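Local coordinates for protein gluconate kinase (Lactobacillus acidophilus, PDB 3LL3) that binds ATP and d-xylulose and probably phosphorylates a sugar or sugar acid such as gluconate, as an FGGY-family carbohydrate kinase, at residues Met424-Phe436 with Asp447-Lys459. Sequence-based numbering, arbitrary orientation.
Sequences MKEQQSGTLAAMF and DLSEIGQFAQADK
In the C-terminal half of this actin-like ATPase fold, antiparallel edge strand 457-461 pairs with strand 421-424, and the 3-10 turns of 448-453 pack against helix 429-441. Met424 and Ala457 form a non-hydrogen-bonded pair; beyond it Lys425 N donates an almost straight hydrogen bond (176°) to Gln456 O, 2.9 Å away. A water links that same carbonyl to Glu426 N. Lysine suits this exposed place, where its amine can reach solvent: its extended chain runs across the strand, CE 3.4 Å from Ala457 O. The unbranched chain of buried selenomethionine Met424 can bend at chi2 and chi3, returning CE to the Ala455 and Gln456 carbonyls. Leucine's two methyls meet different partners at once: Leu432 CD1 touches Phe454 O, CD2 Ile451 CG1 (4.0 Å). Phe436, a flat ring, offers a face to Ile451 CB, 3.8 Å from its centroid in a CH-pi contact, and an edge to Asp447 O; its CE2 meets Leu448 CD1 and its CD1 Phe454 CD2 (3.9 Å). Replacing this ring with an alanine would probably uncover Ile451 and open a gap beside Leu448 and Phe454. Met435 makes a Met-aromatic contact, SE above the Phe454 ring at 4.9 Å from its centroid, while its CE reaches Phe454 CD1 at 4.0 Å.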
HETATM    1  N   MSE A 424     -21.006  -3.290  26.162  1.00 30.12           N
HETATM    2  CA  MSE A 424     -21.276  -3.087  27.585  1.00 31.31           C
HETATM    3  C   MSE A 424     -22.073  -1.819  27.797  1.00 32.58           C
HETATM    4  O   MSE A 424     -21.950  -0.857  27.035  1.00 32.99           O
HETATM    5  CB  MSE A 424     -19.963  -2.999  28.379  1.00 28.41           C
HETATM    6  CG  MSE A 424     -18.958  -4.074  28.005  1.00 28.36           C
HETATM    7 SE   MSE A 424     -19.620  -5.892  28.386  1.00 40.12          SE
HETATM    8  CE  MSE A 424     -19.943  -5.634  30.326  1.00 28.90           C
ATOM      9  N   LYS A 425     -22.886  -1.813  28.842  1.00 32.94           N
ATOM     10  CA  LYS A 425     -23.649  -0.618  29.184  1.00 36.24           C
ATOM     11  C   LYS A 425     -22.719   0.512  29.613  1.00 37.05           C
ATOM     12  O   LYS A 425     -22.975   1.676  29.300  1.00 38.98           O
ATOM     13  CB  LYS A 425     -24.710  -0.923  30.249  1.00 36.16           C
ATOM     14  CG  LYS A 425     -25.813  -1.844  29.726  1.00 36.87           C
ATOM     15  CD  LYS A 425     -26.924  -2.104  30.749  1.00 39.29           C
ATOM     16  CE  LYS A 425     -27.951  -3.093  30.177  1.00 42.00           C
ATOM     17  NZ  LYS A 425     -28.852  -3.673  31.225  1.00 47.98           N
ATOM     18  N   GLU A 426     -21.625   0.164  30.292  1.00 36.09           N
ATOM     19  CA  GLU A 426     -20.682   1.170  30.793  1.00 37.90           C
ATOM     20  C   GLU A 426     -19.309   1.163  30.123  1.00 36.18           C
ATOM     21  O   GLU A 426     -18.529   0.206  30.251  1.00 37.30           O
ATOM     22  CB  GLU A 426     -20.492   1.033  32.304  1.00 39.89           C
ATOM     23  CG  GLU A 426     -19.568   2.116  32.880  1.00 41.30           C
ATOM     24  CD  GLU A 426     -20.076   3.512  32.548  1.00 43.90           C
ATOM     25  OE1 GLU A 426     -19.299   4.322  31.993  1.00 43.26           O
ATOM     26  OE2 GLU A 426     -21.273   3.785  32.820  1.00 48.97           O
ATOM     27  N   GLN A 427     -18.991   2.255  29.439  1.00 36.20           N
ATOM     28  CA  GLN A 427     -17.700   2.360  28.773  1.00 38.27           C
ATOM     29  C   GLN A 427     -16.587   2.689  29.767  1.00 37.67           C
ATOM     30  O   GLN A 427     -15.430   2.384  29.506  1.00 34.01           O
ATOM     31  CB  GLN A 427     -17.727   3.405  27.650  1.00 38.84           C
ATOM     32  CG  GLN A 427     -18.835   3.188  26.637  1.00 38.98           C
ATOM     33  CD  GLN A 427     -18.612   1.950  25.795  1.00 37.89           C
ATOM     34  OE1 GLN A 427     -19.400   0.994  25.845  1.00 38.54           O
ATOM     35  NE2 GLN A 427     -17.537   1.958  25.010  1.00 28.89           N
ATOM     36  N   GLN A 428     -16.948   3.307  30.894  1.00 37.88           N
ATOM     37  CA  GLN A 428     -15.965   3.701  31.905  1.00 37.72           C
ATOM     38  C   GLN A 428     -15.654   2.535  32.832  1.00 32.07           C
ATOM     39  O   GLN A 428     -15.847   2.613  34.046  1.00 31.02           O
ATOM     40  CB  GLN A 428     -16.480   4.903  32.705  1.00 40.36           C
ATOM     41  CG  GLN A 428     -16.723   6.126  31.827  1.00 42.61           C
ATOM     42  CD  GLN A 428     -15.498   6.461  30.986  1.00 46.75           C
ATOM     43  OE1 GLN A 428     -14.373   6.458  31.495  1.00 43.81           O
ATOM     44  NE2 GLN A 428     -15.707   6.745  29.692  1.00 45.43           N
ATOM     45  N   SER A 429     -15.168   1.453  32.241  1.00 27.43           N
ATOM     46  CA  SER A 429     -14.921   0.221  32.965  1.00 28.35           C
ATOM     47  C   SER A 429     -13.908   0.374  34.099  1.00 27.00           C
ATOM     48  O   SER A 429     -14.009  -0.312  35.110  1.00 25.30           O
ATOM     49  CB  SER A 429     -14.425  -0.839  31.995  1.00 26.56           C
ATOM     50  OG  SER A 429     -13.258  -0.370  31.361  1.00 28.73           O
ATOM     51  N   GLY A 430     -12.943   1.274  33.925  1.00 27.58           N
ATOM     52  CA  GLY A 430     -11.862   1.453  34.886  1.00 27.14           C
ATOM     53  C   GLY A 430     -12.285   2.036  36.232  1.00 28.38           C
ATOM     54  O   GLY A 430     -11.950   1.477  37.284  1.00 27.02           O
ATOM     55  N   THR A 431     -12.995   3.166  36.225  1.00 26.28           N
ATOM     56  CA  THR A 431     -13.539   3.684  37.475  1.00 28.47           C
ATOM     57  C   THR A 431     -14.593   2.753  38.076  1.00 26.26           C
ATOM     58  O   THR A 431     -14.703   2.655  39.294  1.00 27.77           O
ATOM     59  CB  THR A 431     -14.107   5.109  37.348  1.00 30.39           C
ATOM     60  OG1 THR A 431     -15.067   5.144  36.301  1.00 32.21           O
ATOM     61  CG2 THR A 431     -13.007   6.109  37.042  1.00 31.46           C
ATOM     62  N   LEU A 432     -15.361   2.070  37.225  1.00 28.35           N
ATOM     63  CA  LEU A 432     -16.346   1.109  37.702  1.00 25.92           C
ATOM     64  C   LEU A 432     -15.658   0.020  38.525  1.00 24.50           C
ATOM     65  O   LEU A 432     -16.097  -0.316  39.622  1.00 25.35           O
ATOM     66  CB  LEU A 432     -17.082   0.474  36.518  1.00 24.51           C
ATOM     67  CG  LEU A 432     -18.181  -0.544  36.822  1.00 27.30           C
ATOM     68  CD1 LEU A 432     -19.171  -0.646  35.659  1.00 28.97           C
ATOM     69  CD2 LEU A 432     -17.600  -1.904  37.139  1.00 24.86           C
ATOM     70  N   ALA A 433     -14.591  -0.550  37.976  1.00 24.29           N
ATOM     71  CA  ALA A 433     -13.886  -1.619  38.673  1.00 23.60           C
ATOM     72  C   ALA A 433     -13.117  -1.085  39.886  1.00 22.56           C
ATOM     73  O   ALA A 433     -12.968  -1.789  40.873  1.00 20.87           O
ATOM     74  CB  ALA A 433     -12.976  -2.400  37.728  1.00 22.43           C
ATOM     75  N   ALA A 434     -12.658   0.164  39.818  1.00 20.18           N
ATOM     76  CA  ALA A 434     -12.062   0.802  40.990  1.00 23.10           C
ATOM     77  C   ALA A 434     -13.100   0.911  42.087  1.00 24.27           C
ATOM     78  O   ALA A 434     -12.813   0.606  43.243  1.00 21.08           O
ATOM     79  CB  ALA A 434     -11.501   2.180  40.659  1.00 24.25           C
HETATM   80  N   MSE A 435     -14.319   1.301  41.696  1.00 24.21           N
HETATM   81  CA  MSE A 435     -15.430   1.395  42.630  1.00 24.54           C
HETATM   82  C   MSE A 435     -15.696   0.023  43.233  1.00 25.52           C
HETATM   83  O   MSE A 435     -15.932  -0.102  44.444  1.00 24.63           O
HETATM   84  CB  MSE A 435     -16.659   1.982  41.927  1.00 27.41           C
HETATM   85  CG  MSE A 435     -17.966   1.992  42.724  1.00 32.13           C
HETATM   86 SE   MSE A 435     -18.947   0.288  42.660  1.00 42.53          SE
HETATM   87  CE  MSE A 435     -19.717   0.375  40.836  1.00 30.51           C
ATOM     88  N   PHE A 436     -15.607  -1.011  42.402  1.00 24.96           N
ATOM     89  CA  PHE A 436     -15.832  -2.379  42.875  1.00 26.31           C
ATOM     90  C   PHE A 436     -14.768  -2.849  43.900  1.00 24.89           C
ATOM     91  O   PHE A 436     -15.092  -3.520  44.887  1.00 24.73           O
ATOM     92  CB  PHE A 436     -15.951  -3.372  41.707  1.00 23.29           C
ATOM     93  CG  PHE A 436     -16.199  -4.789  42.149  1.00 23.23           C
ATOM     94  CD1 PHE A 436     -17.472  -5.212  42.469  1.00 26.39           C
ATOM     95  CD2 PHE A 436     -15.157  -5.691  42.251  1.00 24.81           C
ATOM     96  CE1 PHE A 436     -17.711  -6.502  42.885  1.00 26.39           C
ATOM     97  CE2 PHE A 436     -15.384  -6.982  42.668  1.00 26.37           C
ATOM     98  CZ  PHE A 436     -16.670  -7.385  42.988  1.00 27.83           C
ATOM     99  N   ASP A 447     -16.617 -11.949  46.268  1.00 35.61           N
ATOM    100  CA  ASP A 447     -15.891 -12.538  45.135  1.00 36.60           C
ATOM    101  C   ASP A 447     -15.831 -11.609  43.927  1.00 31.68           C
ATOM    102  O   ASP A 447     -16.722 -10.799  43.689  1.00 30.66           O
ATOM    103  CB  ASP A 447     -16.514 -13.868  44.686  1.00 39.04           C
ATOM    104  CG  ASP A 447     -16.652 -14.867  45.817  1.00 46.63           C
ATOM    105  OD1 ASP A 447     -15.991 -14.694  46.862  1.00 48.58           O
ATOM    106  OD2 ASP A 447     -17.437 -15.829  45.657  1.00 50.87           O
ATOM    107  N   LEU A 448     -14.784 -11.770  43.144  1.00 31.25           N
ATOM    108  CA  LEU A 448     -14.581 -10.951  41.961  1.00 30.04           C
ATOM    109  C   LEU A 448     -15.747 -11.034  40.984  1.00 30.22           C
ATOM    110  O   LEU A 448     -16.135 -10.029  40.403  1.00 29.63           O
ATOM    111  CB  LEU A 448     -13.301 -11.376  41.269  1.00 31.41           C
ATOM    112  CG  LEU A 448     -12.792 -10.423  40.198  1.00 30.85           C
ATOM    113  CD1 LEU A 448     -12.361  -9.128  40.847  1.00 33.14           C
ATOM    114  CD2 LEU A 448     -11.624 -11.086  39.457  1.00 33.51           C
ATOM    115  N   SER A 449     -16.306 -12.233  40.825  1.00 31.67           N
ATOM    116  CA  SER A 449     -17.389 -12.475  39.872  1.00 32.01           C
ATOM    117  C   SER A 449     -18.588 -11.583  40.139  1.00 30.72           C
ATOM    118  O   SER A 449     -19.428 -11.358  39.265  1.00 31.01           O
ATOM    119  CB  SER A 449     -17.818 -13.947  39.897  1.00 33.19           C
ATOM    120  OG  SER A 449     -18.251 -14.346  41.187  1.00 37.83           O
ATOM    121  N   GLU A 450     -18.678 -11.068  41.355  1.00 29.25           N
ATOM    122  CA  GLU A 450     -19.819 -10.238  41.695  1.00 29.95           C
ATOM    123  C   GLU A 450     -19.814  -8.913  40.932  1.00 27.49           C
ATOM    124  O   GLU A 450     -20.821  -8.226  40.892  1.00 28.46           O
ATOM    125  CB  GLU A 450     -19.908 -10.024  43.219  1.00 31.12           C
ATOM    126  CG  GLU A 450     -20.124 -11.318  44.007  1.00 31.76           C
ATOM    127  CD  GLU A 450     -19.896 -11.147  45.502  1.00 37.45           C
ATOM    128  OE1 GLU A 450     -20.034 -10.009  45.995  1.00 34.58           O
ATOM    129  OE2 GLU A 450     -19.582 -12.147  46.185  1.00 38.62           O
ATOM    130  N   ILE A 451     -18.683  -8.553  40.332  1.00 28.11           N
ATOM    131  CA  ILE A 451     -18.595  -7.316  39.552  1.00 27.09           C
ATOM    132  C   ILE A 451     -19.581  -7.339  38.387  1.00 27.62           C
ATOM    133  O   ILE A 451     -19.974  -6.295  37.867  1.00 27.70           O
ATOM    134  CB  ILE A 451     -17.169  -7.062  39.022  1.00 27.41           C
ATOM    135  CG1 ILE A 451     -16.996  -5.587  38.663  1.00 25.52           C
ATOM    136  CG2 ILE A 451     -16.865  -7.968  37.814  1.00 26.78           C
ATOM    137  CD1 ILE A 451     -15.557  -5.187  38.424  1.00 24.63           C
ATOM    138  N   GLY A 452     -19.985  -8.537  37.989  1.00 27.25           N
ATOM    139  CA  GLY A 452     -20.978  -8.709  36.940  1.00 28.58           C
ATOM    140  C   GLY A 452     -22.263  -7.940  37.171  1.00 30.56           C
ATOM    141  O   GLY A 452     -22.959  -7.577  36.225  1.00 30.82           O
ATOM    142  N   GLN A 453     -22.607  -7.679  38.425  1.00 30.05           N
ATOM    143  CA  GLN A 453     -23.860  -6.982  38.650  1.00 33.03           C
ATOM    144  C   GLN A 453     -23.741  -5.515  38.295  1.00 32.63           C
ATOM    145  O   GLN A 453     -24.747  -4.842  38.063  1.00 33.53           O
ATOM    146  CB  GLN A 453     -24.386  -7.177  40.068  1.00 37.28           C
ATOM    147  CG  GLN A 453     -23.496  -6.702  41.155  1.00 35.62           C
ATOM    148  CD  GLN A 453     -24.078  -7.027  42.522  1.00 42.18           C
ATOM    149  OE1 GLN A 453     -25.083  -6.430  42.952  1.00 44.08           O
ATOM    150  NE2 GLN A 453     -23.455  -7.982  43.212  1.00 38.54           N
ATOM    151  N   PHE A 454     -22.505  -5.030  38.224  1.00 28.87           N
ATOM    152  CA  PHE A 454     -22.261  -3.629  37.928  1.00 29.03           C
ATOM    153  C   PHE A 454     -21.856  -3.449  36.475  1.00 31.27           C
ATOM    154  O   PHE A 454     -22.264  -2.494  35.826  1.00 31.67           O
ATOM    155  CB  PHE A 454     -21.189  -3.084  38.882  1.00 28.51           C
ATOM    156  CG  PHE A 454     -21.568  -3.248  40.322  1.00 29.65           C
ATOM    157  CD1 PHE A 454     -22.548  -2.444  40.877  1.00 29.80           C
ATOM    158  CD2 PHE A 454     -21.015  -4.253  41.088  1.00 28.92           C
ATOM    159  CE1 PHE A 454     -22.940  -2.611  42.184  1.00 34.28           C
ATOM    160  CE2 PHE A 454     -21.392  -4.422  42.402  1.00 30.31           C
ATOM    161  CZ  PHE A 454     -22.358  -3.600  42.951  1.00 33.10           C
ATOM    162  N   ALA A 455     -21.048  -4.384  35.985  1.00 29.32           N
ATOM    163  CA  ALA A 455     -20.520  -4.337  34.636  1.00 30.39           C
ATOM    164  C   ALA A 455     -21.455  -5.152  33.780  1.00 29.83           C
ATOM    165  O   ALA A 455     -21.204  -6.323  33.530  1.00 30.47           O
ATOM    166  CB  ALA A 455     -19.101  -4.927  34.597  1.00 25.92           C
ATOM    167  N   GLN A 456     -22.553  -4.543  33.350  1.00 28.83           N
ATOM    168  CA  GLN A 456     -23.566  -5.292  32.624  1.00 32.91           C
ATOM    169  C   GLN A 456     -23.448  -5.187  31.099  1.00 31.59           C
ATOM    170  O   GLN A 456     -23.040  -4.159  30.552  1.00 30.14           O
ATOM    171  CB  GLN A 456     -24.965  -4.888  33.097  1.00 37.84           C
ATOM    172  CG  GLN A 456     -25.230  -5.288  34.533  1.00 37.11           C
ATOM    173  CD  GLN A 456     -26.700  -5.355  34.850  1.00 46.83           C
ATOM    174  OE1 GLN A 456     -27.490  -5.919  34.083  1.00 50.15           O
ATOM    175  NE2 GLN A 456     -27.084  -4.784  35.995  1.00 45.71           N
ATOM    176  N   ALA A 457     -23.811  -6.278  30.440  1.00 31.73           N
ATOM    177  CA  ALA A 457     -23.775  -6.398  28.992  1.00 30.63           C
ATOM    178  C   ALA A 457     -24.970  -5.687  28.350  1.00 33.50           C
ATOM    179  O   ALA A 457     -26.064  -5.670  28.907  1.00 31.50           O
ATOM    180  CB  ALA A 457     -23.783  -7.860  28.620  1.00 31.13           C
ATOM    181  N   ASP A 458     -24.756  -5.117  27.169  1.00 32.86           N
ATOM    182  CA  ASP A 458     -25.794  -4.362  26.488  1.00 32.18           C
ATOM    183  C   ASP A 458     -26.335  -5.125  25.287  1.00 34.10           C
ATOM    184  O   ASP A 458     -27.474  -5.579  25.312  1.00 34.22           O
ATOM    185  CB  ASP A 458     -25.283  -3.001  26.026  1.00 32.54           C
ATOM    186  CG  ASP A 458     -26.397  -2.124  25.489  1.00 37.80           C
ATOM    187  OD1 ASP A 458     -27.538  -2.304  25.947  1.00 38.17           O
ATOM    188  OD2 ASP A 458     -26.152  -1.269  24.613  1.00 41.05           O
ATOM    189  N   LYS A 459     -25.519  -5.238  24.240  1.00 29.48           N
ATOM    190  CA  LYS A 459     -25.907  -5.937  23.005  1.00 31.02           C
ATOM    191  C   LYS A 459     -24.912  -7.042  22.654  1.00 29.25           C
ATOM    192  O   LYS A 459     -23.726  -6.924  22.975  1.00 28.69           O
ATOM    193  CB  LYS A 459     -26.003  -4.953  21.833  1.00 30.14           C
ATOM    194  CG  LYS A 459     -27.407  -4.423  21.583  1.00 37.49           C
ATOM    195  CD  LYS A 459     -27.592  -3.008  22.068  1.00 39.40           C
ATOM    196  CE  LYS A 459     -27.238  -2.013  20.980  1.00 38.09           C
ATOM    197  NZ  LYS A 459     -28.441  -1.661  20.193  1.00 42.92           N
TER
HETATM  198  O   HOH W   1     -21.252  -2.301  31.793  1.00 31.17           O